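Local structure of sensor-type histidine kinase prrB (Mycobacterium tuberculosis, 1YSR) at residues V8-L13 against V78-D83; D15-D20 against A50-I55; H19-I24 against L28-V33; A64-L69 against S135-A140. The protein uses ATP to phosphorylate a histidine, probably as the sensor kinase of the PrrB/PrrA two-component system, this chain being its C-terminal ATP-binding domain. All coordinates share one frame; numbering follows the deposited sequence.

Interaction 1 (V8-L13 against V78-D83)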
loop_
_atom_site.group_PDB
_atom_site.type_symbol
_atom_site.label_atom_id
_atom_site.label_comp_id
_atom_site.label_asym_id
_atom_site.label_seq_id
_atom_site.Cartn_x
_atom_site.Cartn_y
_atom_site.Cartn_z
ATOM N N VAL A 8 0.582 3.131 -6.001
ATOM C CA VAL A 8 -0.362 2.646 -5.001
ATOM C C VAL A 8 -1.660 2.287 -5.674
ATOM O O VAL A 8 -2.274 3.104 -6.293
ATOM C CB VAL A 8 -0.685 3.726 -3.937
ATOM C CG1 VAL A 8 -1.512 3.080 -2.877
ATOM C CG2 VAL A 8 0.591 4.256 -3.276
ATOM N N ASP A 9 -2.094 1.039 -5.525
ATOM C CA ASP A 9 -3.427 0.654 -6.003
ATOM C C ASP A 9 -4.419 1.076 -4.943
ATOM O O ASP A 9 -4.526 0.410 -3.926
ATOM C CB ASP A 9 -3.489 -0.866 -6.208
ATOM C CG ASP A 9 -4.867 -1.344 -6.693
ATOM O OD1 ASP A 9 -5.898 -0.651 -6.488
ATOM O OD2 ASP A 9 -4.919 -2.477 -7.208
ATOM N N ILE A 10 -5.062 2.215 -5.162
ATOM C CA ILE A 10 -5.960 2.822 -4.163
ATOM C C ILE A 10 -7.121 1.899 -3.862
ATOM O O ILE A 10 -7.648 1.783 -2.708
ATOM C CB ILE A 10 -6.542 4.192 -4.721
ATOM C CG1 ILE A 10 -5.430 5.240 -4.809
ATOM C CG2 ILE A 10 -7.688 4.693 -3.854
ATOM C CD1 ILE A 10 -4.636 5.425 -3.458
ATOM N N THR A 11 -7.568 1.234 -4.933
ATOM C CA THR A 11 -8.693 0.339 -4.832
ATOM C C THR A 11 -8.402 -0.851 -3.920
ATOM O O THR A 11 -9.211 -1.173 -3.020
ATOM C CB THR A 11 -9.150 -0.056 -6.272
ATOM O OG1 THR A 11 -9.360 1.150 -7.026
ATOM C CG2 THR A 11 -10.433 -0.838 -6.185
ATOM N N ASP A 12 -7.247 -1.488 -4.087
ATOM C CA ASP A 12 -6.838 -2.583 -3.228
ATOM C C ASP A 12 -6.614 -2.091 -1.806
ATOM O O ASP A 12 -6.933 -2.792 -0.847
ATOM C CB ASP A 12 -5.529 -3.210 -3.787
ATOM C CG ASP A 12 -5.061 -4.431 -2.999
ATOM O OD1 ASP A 12 -5.801 -5.420 -2.911
ATOM O OD2 ASP A 12 -3.956 -4.386 -2.440
ATOM N N LEU A 13 -6.013 -0.894 -1.661
ATOM C CA LEU A 13 -5.816 -0.289 -0.350
ATOM C C LEU A 13 -7.155 -0.210 0.404
ATOM O O LEU A 13 -7.246 -0.558 1.580
ATOM C CB LEU A 13 -5.192 1.127 -0.528
ATOM C CG LEU A 13 -4.716 1.817 0.786
ATOM C CD1 LEU A 13 -3.593 2.802 0.452
ATOM C CD2 LEU A 13 -5.878 2.642 1.350
ATOM N N VAL A 78 -8.203 10.516 -8.759
ATOM C CA VAL A 78 -9.197 9.698 -8.092
ATOM C C VAL A 78 -9.927 10.458 -6.974
ATOM O O VAL A 78 -9.361 11.329 -6.321
ATOM C CB VAL A 78 -8.485 8.467 -7.528
ATOM C CG1 VAL A 78 -7.421 8.889 -6.478
ATOM C CG2 VAL A 78 -9.451 7.412 -6.969
ATOM N N GLU A 79 -11.186 10.085 -6.759
ATOM C CA GLU A 79 -11.979 10.658 -5.688
ATOM C C GLU A 79 -12.250 9.433 -4.827
ATOM O O GLU A 79 -12.860 8.476 -5.289
ATOM C CB GLU A 79 -13.256 11.276 -6.278
ATOM C CG GLU A 79 -14.418 11.554 -5.354
ATOM C CD GLU A 79 -15.565 12.243 -6.107
ATOM O OE1 GLU A 79 -15.312 13.354 -6.649
ATOM O OE2 GLU A 79 -16.685 11.672 -6.166
ATOM N N ILE A 80 -11.684 9.436 -3.632
ATOM C CA ILE A 80 -11.871 8.384 -2.643
ATOM C C ILE A 80 -12.948 8.895 -1.683
ATOM O O ILE A 80 -12.913 10.042 -1.263
ATOM C CB ILE A 80 -10.572 8.205 -1.838
ATOM C CG1 ILE A 80 -9.450 7.688 -2.766
ATOM C CG2 ILE A 80 -10.763 7.251 -0.600
ATOM C CD1 ILE A 80 -8.046 7.803 -2.160
ATOM N N ALA A 81 -13.913 8.068 -1.329
ATOM C CA ALA A 81 -14.937 8.530 -0.361
ATOM C C ALA A 81 -15.128 7.539 0.735
ATOM O O ALA A 81 -15.092 6.334 0.474
ATOM C CB ALA A 81 -16.305 8.756 -1.107
ATOM N N ILE A 82 -15.287 8.033 1.960
ATOM C CA ILE A 82 -15.600 7.147 3.093
ATOM C C ILE A 82 -16.964 7.643 3.560
ATOM O O ILE A 82 -17.093 8.792 4.060
ATOM C CB ILE A 82 -14.553 7.246 4.235
ATOM C CG1 ILE A 82 -13.144 6.824 3.712
ATOM C CG2 ILE A 82 -14.938 6.374 5.329
ATOM C CD1 ILE A 82 -12.153 7.944 3.522
ATOM N N ASP A 83 -17.994 6.883 3.199
ATOM C CA ASP A 83 -19.404 7.228 3.571
ATOM C C ASP A 83 -19.862 6.481 4.822
ATOM O O ASP A 83 -19.545 5.308 4.956
ATOM C CB ASP A 83 -20.332 6.802 2.400
ATOM C CG ASP A 83 -20.387 7.820 1.319
ATOM O OD1 ASP A 83 -21.189 8.760 1.460
ATOM O OD2 ASP A 83 -19.652 7.665 0.315
#

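Interaction 2 (D15-D20 against A50-I55)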
loop_
_atom_site.group_PDB
_atom_site.type_symbol
_atom_site.label_atom_id
_atom_site.label_comp_id
_atom_site.label_asym_id
_atom_site.label_seq_id
_atom_site.Cartn_x
_atom_site.Cartn_y
_atom_site.Cartn_z
ATOM N N ASP A 15 -9.889 -1.949 -0.162
ATOM C CA ASP A 15 -10.399 -3.326 0.043
ATOM C C ASP A 15 -9.741 -3.871 1.308
ATOM O O ASP A 15 -10.424 -4.389 2.160
ATOM C CB ASP A 15 -10.122 -4.204 -1.166
ATOM C CG ASP A 15 -11.031 -5.457 -1.230
ATOM O OD1 ASP A 15 -12.045 -5.547 -0.487
ATOM O OD2 ASP A 15 -10.709 -6.318 -2.062
ATOM N N ARG A 16 -8.417 -3.723 1.447
ATOM C CA ARG A 16 -7.735 -4.198 2.657
ATOM C C ARG A 16 -8.135 -3.415 3.862
ATOM O O ARG A 16 -8.263 -3.973 4.932
ATOM C CB ARG A 16 -6.188 -4.166 2.579
ATOM C CG ARG A 16 -5.558 -4.923 1.403
ATOM C CD ARG A 16 -3.989 -4.811 1.455
ATOM N NE ARG A 16 -3.442 -3.444 1.574
ATOM C CZ ARG A 16 -3.034 -2.661 0.560
ATOM N NH1 ARG A 16 -3.106 -3.052 -0.702
ATOM N NH2 ARG A 16 -2.548 -1.452 0.818
ATOM N N ALA A 17 -8.274 -2.089 3.718
ATOM C CA ALA A 17 -8.662 -1.295 4.856
ATOM C C ALA A 17 -10.005 -1.781 5.406
ATOM O O ALA A 17 -10.213 -1.807 6.620
ATOM C CB ALA A 17 -8.767 0.179 4.444
ATOM N N ALA A 18 -10.918 -2.081 4.500
ATOM C CA ALA A 18 -12.289 -2.424 4.951
ATOM C C ALA A 18 -12.209 -3.796 5.643
ATOM O O ALA A 18 -12.790 -4.006 6.688
ATOM C CB ALA A 18 -13.208 -2.474 3.785
ATOM N N HIS A 19 -11.427 -4.716 5.074
ATOM C CA HIS A 19 -11.298 -6.067 5.645
ATOM C C HIS A 19 -10.695 -6.008 7.029
ATOM O O HIS A 19 -11.180 -6.665 7.962
ATOM C CB HIS A 19 -10.489 -6.976 4.710
ATOM C CG HIS A 19 -11.267 -7.444 3.514
ATOM N ND1 HIS A 19 -12.303 -8.358 3.613
ATOM C CD2 HIS A 19 -11.174 -7.127 2.198
ATOM C CE1 HIS A 19 -12.810 -8.577 2.410
ATOM N NE2 HIS A 19 -12.136 -7.855 1.533
ATOM N N ASP A 20 -9.622 -5.227 7.179
ATOM C CA ASP A 20 -8.977 -5.066 8.469
ATOM C C ASP A 20 -9.863 -4.362 9.468
ATOM O O ASP A 20 -9.858 -4.745 10.631
ATOM C CB ASP A 20 -7.658 -4.294 8.376
ATOM C CG ASP A 20 -6.579 -5.037 7.586
ATOM O OD1 ASP A 20 -6.748 -6.222 7.277
ATOM O OD2 ASP A 20 -5.539 -4.401 7.250
ATOM N N ALA A 50 -4.858 7.642 6.570
ATOM C CA ALA A 50 -5.956 8.631 6.342
ATOM C C ALA A 50 -7.286 7.857 6.347
ATOM O O ALA A 50 -8.269 8.253 7.035
ATOM C CB ALA A 50 -5.731 9.352 5.034
ATOM N N VAL A 51 -7.314 6.765 5.598
ATOM C CA VAL A 51 -8.530 5.907 5.520
ATOM C C VAL A 51 -8.867 5.307 6.865
ATOM O O VAL A 51 -10.017 5.323 7.295
ATOM C CB VAL A 51 -8.392 4.849 4.406
ATOM C CG1 VAL A 51 -9.577 3.925 4.430
ATOM C CG2 VAL A 51 -8.319 5.533 3.020
ATOM N N ASP A 52 -7.854 4.746 7.550
ATOM C CA ASP A 52 -8.020 4.221 8.889
ATOM C C ASP A 52 -8.602 5.260 9.823
ATOM O O ASP A 52 -9.508 4.937 10.587
ATOM C CB ASP A 52 -6.658 3.732 9.489
ATOM C CG ASP A 52 -6.124 2.459 8.831
ATOM O OD1 ASP A 52 -6.867 1.812 8.083
ATOM O OD2 ASP A 52 -4.919 2.089 9.069
ATOM N N ASN A 53 -8.074 6.486 9.776
ATOM C CA ASN A 53 -8.504 7.536 10.656
ATOM C C ASN A 53 -9.995 7.894 10.372
ATOM O O ASN A 53 -10.775 8.177 11.302
ATOM C CB ASN A 53 -7.611 8.761 10.452
ATOM C CG ASN A 53 -7.844 9.847 11.494
ATOM O OD1 ASN A 53 -8.123 10.992 11.157
ATOM N ND2 ASN A 53 -7.678 9.505 12.778
ATOM N N ALA A 54 -10.337 7.953 9.086
ATOM C CA ALA A 54 -11.714 8.292 8.652
ATOM C C ALA A 54 -12.683 7.217 9.172
ATOM O O ALA A 54 -13.743 7.546 9.737
ATOM C CB ALA A 54 -11.766 8.383 7.160
ATOM N N ILE A 55 -12.329 5.929 9.013
ATOM C CA ILE A 55 -13.172 4.859 9.614
ATOM C C ILE A 55 -13.286 4.962 11.121
ATOM O O ILE A 55 -14.356 4.836 11.673
ATOM C CB ILE A 55 -12.659 3.506 9.206
ATOM C CG1 ILE A 55 -12.703 3.365 7.668
ATOM C CG2 ILE A 55 -13.448 2.391 9.876
ATOM C CD1 ILE A 55 -11.952 2.099 7.109
HETATM O O HOH W 1 -8.536 -0.451 8.259
#

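Interaction 3 (H19-I24 against L28-V33)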
loop_
_atom_site.group_PDB
_atom_site.type_symbol
_atom_site.label_atom_id
_atom_site.label_comp_id
_atom_site.label_asym_id
_atom_site.label_seq_id
_atom_site.Cartn_x
_atom_site.Cartn_y
_atom_site.Cartn_z
ATOM N N HIS A 19 -11.427 -4.716 5.074
ATOM C CA HIS A 19 -11.298 -6.067 5.645
ATOM C C HIS A 19 -10.695 -6.008 7.029
ATOM O O HIS A 19 -11.180 -6.665 7.962
ATOM C CB HIS A 19 -10.489 -6.976 4.710
ATOM C CG HIS A 19 -11.267 -7.444 3.514
ATOM N ND1 HIS A 19 -12.303 -8.358 3.613
ATOM C CD2 HIS A 19 -11.174 -7.127 2.198
ATOM C CE1 HIS A 19 -12.810 -8.577 2.410
ATOM N NE2 HIS A 19 -12.136 -7.855 1.533
ATOM N N ASP A 20 -9.622 -5.227 7.179
ATOM C CA ASP A 20 -8.977 -5.066 8.469
ATOM C C ASP A 20 -9.863 -4.362 9.468
ATOM O O ASP A 20 -9.858 -4.745 10.631
ATOM C CB ASP A 20 -7.658 -4.294 8.376
ATOM C CG ASP A 20 -6.579 -5.037 7.586
ATOM O OD1 ASP A 20 -6.748 -6.222 7.277
ATOM O OD2 ASP A 20 -5.539 -4.401 7.250
ATOM N N ALA A 21 -10.581 -3.304 9.044
ATOM C CA ALA A 21 -11.486 -2.583 9.942
ATOM C C ALA A 21 -12.595 -3.488 10.504
ATOM O O ALA A 21 -12.944 -3.394 11.678
ATOM C CB ALA A 21 -12.080 -1.358 9.294
ATOM N N ALA A 22 -13.148 -4.323 9.641
ATOM C CA ALA A 22 -14.208 -5.257 10.034
ATOM C C ALA A 22 -13.766 -6.171 11.151
ATOM O O ALA A 22 -14.618 -6.648 11.899
ATOM C CB ALA A 22 -14.698 -6.057 8.849
ATOM N N ARG A 23 -12.450 -6.393 11.285
ATOM C CA ARG A 23 -11.885 -7.203 12.374
ATOM C C ARG A 23 -11.681 -6.409 13.664
ATOM O O ARG A 23 -11.716 -6.980 14.765
ATOM C CB ARG A 23 -10.556 -7.850 11.949
ATOM C CG ARG A 23 -10.574 -8.597 10.623
ATOM C CD ARG A 23 -9.445 -9.630 10.468
ATOM N NE ARG A 23 -9.246 -10.430 11.691
ATOM C CZ ARG A 23 -8.738 -11.665 11.723
ATOM N NH1 ARG A 23 -8.381 -12.282 10.594
ATOM N NH2 ARG A 23 -8.592 -12.291 12.888
ATOM N N ILE A 24 -11.473 -5.101 13.561
ATOM C CA ILE A 24 -11.249 -4.282 14.740
ATOM C C ILE A 24 -12.554 -3.843 15.370
ATOM O O ILE A 24 -12.636 -3.635 16.592
ATOM C CB ILE A 24 -10.424 -3.027 14.391
ATOM C CG1 ILE A 24 -9.021 -3.469 13.907
ATOM C CG2 ILE A 24 -10.341 -2.104 15.577
ATOM C CD1 ILE A 24 -8.137 -2.345 13.377
ATOM N N LEU A 28 -19.475 -3.737 12.975
ATOM C CA LEU A 28 -19.425 -2.728 11.909
ATOM C C LEU A 28 -19.572 -3.422 10.565
ATOM O O LEU A 28 -18.916 -4.420 10.335
ATOM C CB LEU A 28 -18.120 -1.913 11.995
ATOM C CG LEU A 28 -17.838 -1.026 10.778
ATOM C CD1 LEU A 28 -18.900 0.090 10.643
ATOM C CD2 LEU A 28 -16.398 -0.451 10.867
ATOM N N ASP A 29 -20.449 -2.937 9.685
ATOM C CA ASP A 29 -20.587 -3.442 8.309
ATOM C C ASP A 29 -19.747 -2.470 7.473
ATOM O O ASP A 29 -20.151 -1.316 7.271
ATOM C CB ASP A 29 -22.053 -3.362 7.810
ATOM C CG ASP A 29 -22.248 -3.825 6.340
ATOM O OD1 ASP A 29 -21.282 -3.921 5.515
ATOM O OD2 ASP A 29 -23.447 -4.100 5.959
ATOM N N VAL A 30 -18.574 -2.915 7.048
ATOM C CA VAL A 30 -17.667 -2.014 6.323
ATOM C C VAL A 30 -17.164 -2.761 5.088
ATOM O O VAL A 30 -16.760 -3.952 5.182
ATOM C CB VAL A 30 -16.515 -1.502 7.209
ATOM C CG1 VAL A 30 -15.764 -2.679 7.868
ATOM C CG2 VAL A 30 -15.546 -0.569 6.330
ATOM N N SER A 31 -17.189 -2.087 3.936
ATOM C CA SER A 31 -16.830 -2.728 2.718
ATOM C C SER A 31 -16.443 -1.729 1.640
ATOM O O SER A 31 -16.786 -0.539 1.700
ATOM C CB SER A 31 -18.042 -3.519 2.201
ATOM O OG SER A 31 -18.973 -2.578 1.667
ATOM N N LEU A 32 -15.691 -2.224 0.670
ATOM C CA LEU A 32 -15.425 -1.483 -0.531
ATOM C C LEU A 32 -16.551 -1.783 -1.497
ATOM O O LEU A 32 -16.723 -2.973 -1.920
ATOM C CB LEU A 32 -14.145 -2.012 -1.161
ATOM C CG LEU A 32 -13.861 -1.472 -2.568
ATOM C CD1 LEU A 32 -13.680 0.056 -2.498
ATOM C CD2 LEU A 32 -12.612 -2.121 -3.136
ATOM N N VAL A 33 -17.242 -0.721 -1.895
ATOM C CA VAL A 33 -18.210 -0.693 -2.975
ATOM C C VAL A 33 -17.551 -0.970 -4.339
ATOM O O VAL A 33 -16.446 -0.484 -4.602
ATOM C CB VAL A 33 -18.791 0.729 -2.931
ATOM C CG1 VAL A 33 -18.967 1.367 -4.294
ATOM C CG2 VAL A 33 -20.010 0.809 -1.978
HETATM O O HOH W 2 -17.235 -6.278 11.391
#

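Interaction 4 (A64-L69 against S135-A140)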
loop_
_atom_site.group_PDB
_atom_site.type_symbol
_atom_site.label_atom_id
_atom_site.label_comp_id
_atom_site.label_asym_id
_atom_site.label_seq_id
_atom_site.Cartn_x
_atom_site.Cartn_y
_atom_site.Cartn_z
ATOM N N ALA A 64 -21.177 5.308 13.750
ATOM C CA ALA A 64 -21.491 4.528 12.536
ATOM C C ALA A 64 -21.512 3.025 12.785
ATOM O O ALA A 64 -20.572 2.479 13.442
ATOM C CB ALA A 64 -20.452 4.843 11.419
ATOM N N THR A 65 -22.510 2.348 12.187
ATOM C CA THR A 65 -22.563 0.875 12.127
ATOM C C THR A 65 -22.422 0.406 10.697
ATOM O O THR A 65 -22.317 -0.804 10.439
ATOM C CB THR A 65 -23.962 0.331 12.631
ATOM O OG1 THR A 65 -24.979 0.913 11.813
ATOM C CG2 THR A 65 -24.215 0.756 14.031
ATOM N N LEU A 66 -22.463 1.347 9.735
ATOM C CA LEU A 66 -22.289 1.041 8.312
ATOM C C LEU A 66 -21.332 2.105 7.719
ATOM O O LEU A 66 -21.499 3.332 7.935
ATOM C CB LEU A 66 -23.644 1.041 7.528
ATOM C CG LEU A 66 -23.640 0.915 6.012
ATOM C CD1 LEU A 66 -23.367 -0.547 5.667
ATOM C CD2 LEU A 66 -25.087 1.281 5.489
ATOM N N VAL A 67 -20.316 1.600 7.038
ATOM C CA VAL A 67 -19.322 2.392 6.305
ATOM C C VAL A 67 -19.082 1.773 4.929
ATOM O O VAL A 67 -18.955 0.536 4.806
ATOM C CB VAL A 67 -17.961 2.426 7.077
ATOM C CG1 VAL A 67 -16.855 3.056 6.195
ATOM C CG2 VAL A 67 -18.127 3.158 8.417
ATOM N N GLN A 68 -19.011 2.601 3.897
ATOM C CA GLN A 68 -18.696 2.145 2.559
ATOM C C GLN A 68 -17.573 2.981 2.061
ATOM O O GLN A 68 -17.657 4.248 2.120
ATOM C CB GLN A 68 -19.893 2.385 1.615
ATOM C CG GLN A 68 -21.061 1.442 1.962
ATOM C CD GLN A 68 -22.302 1.710 1.099
ATOM O OE1 GLN A 68 -22.397 2.729 0.386
ATOM N NE2 GLN A 68 -23.232 0.785 1.147
ATOM N N LEU A 69 -16.552 2.294 1.555
ATOM C CA LEU A 69 -15.404 2.937 0.907
ATOM C C LEU A 69 -15.633 2.863 -0.606
ATOM O O LEU A 69 -16.143 1.861 -1.139
ATOM C CB LEU A 69 -14.138 2.158 1.243
ATOM C CG LEU A 69 -13.937 1.925 2.742
ATOM C CD1 LEU A 69 -12.629 1.085 3.090
ATOM C CD2 LEU A 69 -14.037 3.267 3.582
ATOM N N SER A 135 -23.693 12.191 3.529
ATOM C CA SER A 135 -23.646 10.926 2.849
ATOM C C SER A 135 -25.095 10.464 2.479
ATOM O O SER A 135 -25.993 10.704 3.250
ATOM C CB SER A 135 -23.088 9.903 3.801
ATOM O OG SER A 135 -23.107 8.692 3.121
ATOM N N PRO A 136 -25.263 9.759 1.363
ATOM C CA PRO A 136 -26.501 9.014 1.080
ATOM C C PRO A 136 -26.809 7.976 2.141
ATOM O O PRO A 136 -27.973 7.563 2.284
ATOM C CB PRO A 136 -26.176 8.311 -0.243
ATOM C CG PRO A 136 -25.214 9.139 -0.892
ATOM C CD PRO A 136 -24.326 9.661 0.237
ATOM N N LEU A 137 -25.794 7.567 2.925
ATOM C CA LEU A 137 -26.028 6.651 4.074
ATOM C C LEU A 137 -26.577 7.326 5.312
ATOM O O LEU A 137 -27.013 6.639 6.238
ATOM C CB LEU A 137 -24.758 5.842 4.482
ATOM C CG LEU A 137 -24.169 5.070 3.289
ATOM C CD1 LEU A 137 -22.936 4.212 3.629
ATOM C CD2 LEU A 137 -25.240 4.141 2.675
ATOM N N GLY A 138 -26.509 8.650 5.367
ATOM C CA GLY A 138 -27.064 9.335 6.543
ATOM C C GLY A 138 -26.087 10.166 7.398
ATOM O O GLY A 138 -26.476 11.148 8.041
ATOM N N GLY A 139 -24.820 9.763 7.392
ATOM C CA GLY A 139 -23.818 10.341 8.238
ATOM C C GLY A 139 -22.886 11.230 7.436
ATOM O O GLY A 139 -23.325 12.057 6.669
ATOM N N ALA A 140 -21.584 11.072 7.670
ATOM C CA ALA A 140 -20.601 11.879 6.971
ATOM C C ALA A 140 -20.146 11.172 5.693
ATOM O O ALA A 140 -20.146 9.937 5.637
ATOM C CB ALA A 140 -19.429 12.098 7.897
#

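Interaction 1 (V8-L13 against V78-D83)
Ile10, in the first turn of helix 10-24, meets Ile80 and Val78 of strand 77-84 in an apolar contact with no hydrogen bond across it. The branch methyl CG2 of Ile10 makes the close approach, reaching Ile80 CD1 at 3.6 Å and lying equally near Ile80 CG1. It is set there by a first torsion of -69°, which turns CG2 anti to the backbone N. The two isoleucine side chains cross at about a right angle, the end of Ile80 running past the Ile10 methyl. The other branch of Ile10 faces Val78 more loosely, with Ile10 CG1 4.5 Å from Val78 CG1. All three residues are buried, and Leu47 of helix 44-61 and Leu146 of strand 140-147 extend the same apolar layer.

The polar interactions fix the helix start that carries Ile10. Asp9 is the N-cap: its OD1 accepts from Asp12 N at 2.9 Å, the donor coming from above the carboxylate plane, 67° out of it. The backbone bond from Leu13 N to Asp9 O, 3.0 Å, closes the first turn. A backbone bond between Ile10 and Cys38 ties this corner to the segment leading into strand 39-42.

Helix against one face of a mixed beta-sheet is the layered alpha/beta construction of the histidine kinase, DNA gyrase B and HSP90-like ATPase domain.

Interaction 2 (D15-D20 against A50-I55)
Ala17 of helix 10-24 faces Val51, Asp52 and Ile55 of helix 44-61, the pairing of two helices that lie over one face of the sheet in the alpha/beta sandwich of this ATPase family. The axes of the two short segments run 10.3 Å apart at closest approach and cross at -40°.

In the first shell, Ala17 CB points at the neighbouring helix and meets the methyl Val51 CG1 at 3.8 Å. Val51 turns that methyl anti to its own backbone N (chi1 175°), while its CG2 stands beside the N. One turn further along, Ile55 extends its side chain until CD1 lies 4.3 Å from the carbonyl oxygen Ala17 O. The carboxylate of Asp52 comes in beside the Ala17 methyl, OD1 4.4 Å from Ala17 CB.

Outside this shell, Arg48, one turn before Asp52, forms salt bridges through NE to Asp52 OD1 and through NH1 to Asp20 OD2, and so stands between two acids whose OD1 (Asp52) and OD2 (Asp20) atoms are 6.4 Å apart. Its positive charge would offset their mutual repulsion. Asp20 packs on Pro36, and Asp52 on Ile39, of the second subunit.

A water spans the helices beside the apolar patch, donating to the backbone oxygen Ala17 O at 2.7 Å and to the carboxylate oxygen Asp52 OD1 at 2.8 Å.

Interaction 3 (H19-I24 against L28-V33)
Residues 19-24 of helix 10-24 pass beside strand 29-32, with the CA atoms of Ala22 and Val30 6.0 Å apart. Only three residues connect the two segments, and the strand they lead into belongs to the mixed sheet of the alpha/beta ATP-binding domain: strand 29-32 is an outermost strand of that sheet within the chain and pairs in parallel with strand 66-74. On the helix side, Ile24 N donates to Ala21 O at 2.9 Å and only weakly to Asp20 O.

Val30 carries the side-chain contact through a single methyl. Its CG1 sits between the backbone N and the carbonyl carbon (chi1 54°), a placement that brings it against the helix. There it lies 3.7 Å from Ala22 CB and 4.2 Å from Ala21 CB, and it also touches the main chain at Ala22 N. Ala21 continues inward to Ile55 of helix 44-61, while Val30 backs onto Val67 in the next strand and Leu28 reaches Val59.

At the outer margin a water lies within hydrogen-bonding distance of two backbone oxygens, 2.7 Å from Ala22 O and 2.7 Å from Leu28 O, and may bridge them.

Interaction 4 (A64-L69 against S135-A140)
Leu137, at the third position of the type I beta turn Ser135-Gly138, reaches across to Leu66 and Gln68 of strand 66-74. The turn belongs to the hairpin connection between strands 129-134 and 140-147, at one end of the mixed sheet of this ATPase domain. From CB the side chain of Leu137 leaves the turn toward the strand, with CG anti to the carbonyl carbon (chi1 -55°). CG itself comes within 4.1 Å of Gln68 OE1. Beyond it, CD1 lies mostly against the Gln68 side chain, 3.6 Å from both CD and OE1 and 3.7 Å from the methylene CG, and so rests on its aliphatic and amide parts alike. CD2 lies between Gln68 OE1, at 3.9 Å, and Leu66 CD2, at 4.0 Å, and the two leucine side chains cross at about a right angle. Gln68 is extended beyond CG, and its chain crosses that of Leu137 obliquely, so that CG, CD and OE1 all come near CD1. Both strand residues point their side chains to this same face, whereas Val67 between them points away.

Leu137 also packs on Asn85, and Asn85 OD1 accepts from Leu66 N, linking strand and loop a second way. The turn is held by Gly138 N to Ser135 O. Within it an ST turn is formed, Leu137 N donating to Ser135 OG at 2.9 Å with an N-H...O angle of 157°.

How the interactions relate
All four contacts lie in one layered ATP-binding domain. Helix 10-24 runs through three of them: its first turn in interaction 1, its middle in interaction 2, residues 19-24 in interaction 3. Interactions 2 and 3 are nearest, with centres about 7 Å apart, and Ala18 of interaction 2 touches the strand of interaction 3, Ala18 O lying 3.5 Å from Val30 CG1. Interactions 1 and 2 meet where Ile82 CD1 packs on Ala54 CB at 3.7 Å. Leu69 CD1 of interaction 4 reaches Ala18 CB at 3.7 Å. Strand 66-74 joins interaction 3 to interaction 4 through a probable hydrogen bond, Ser31 O to Leu69 N at 2.8 Å, and Asp83 N to Gln68 O, 2.9 Å, probably links interactions 1 and 4.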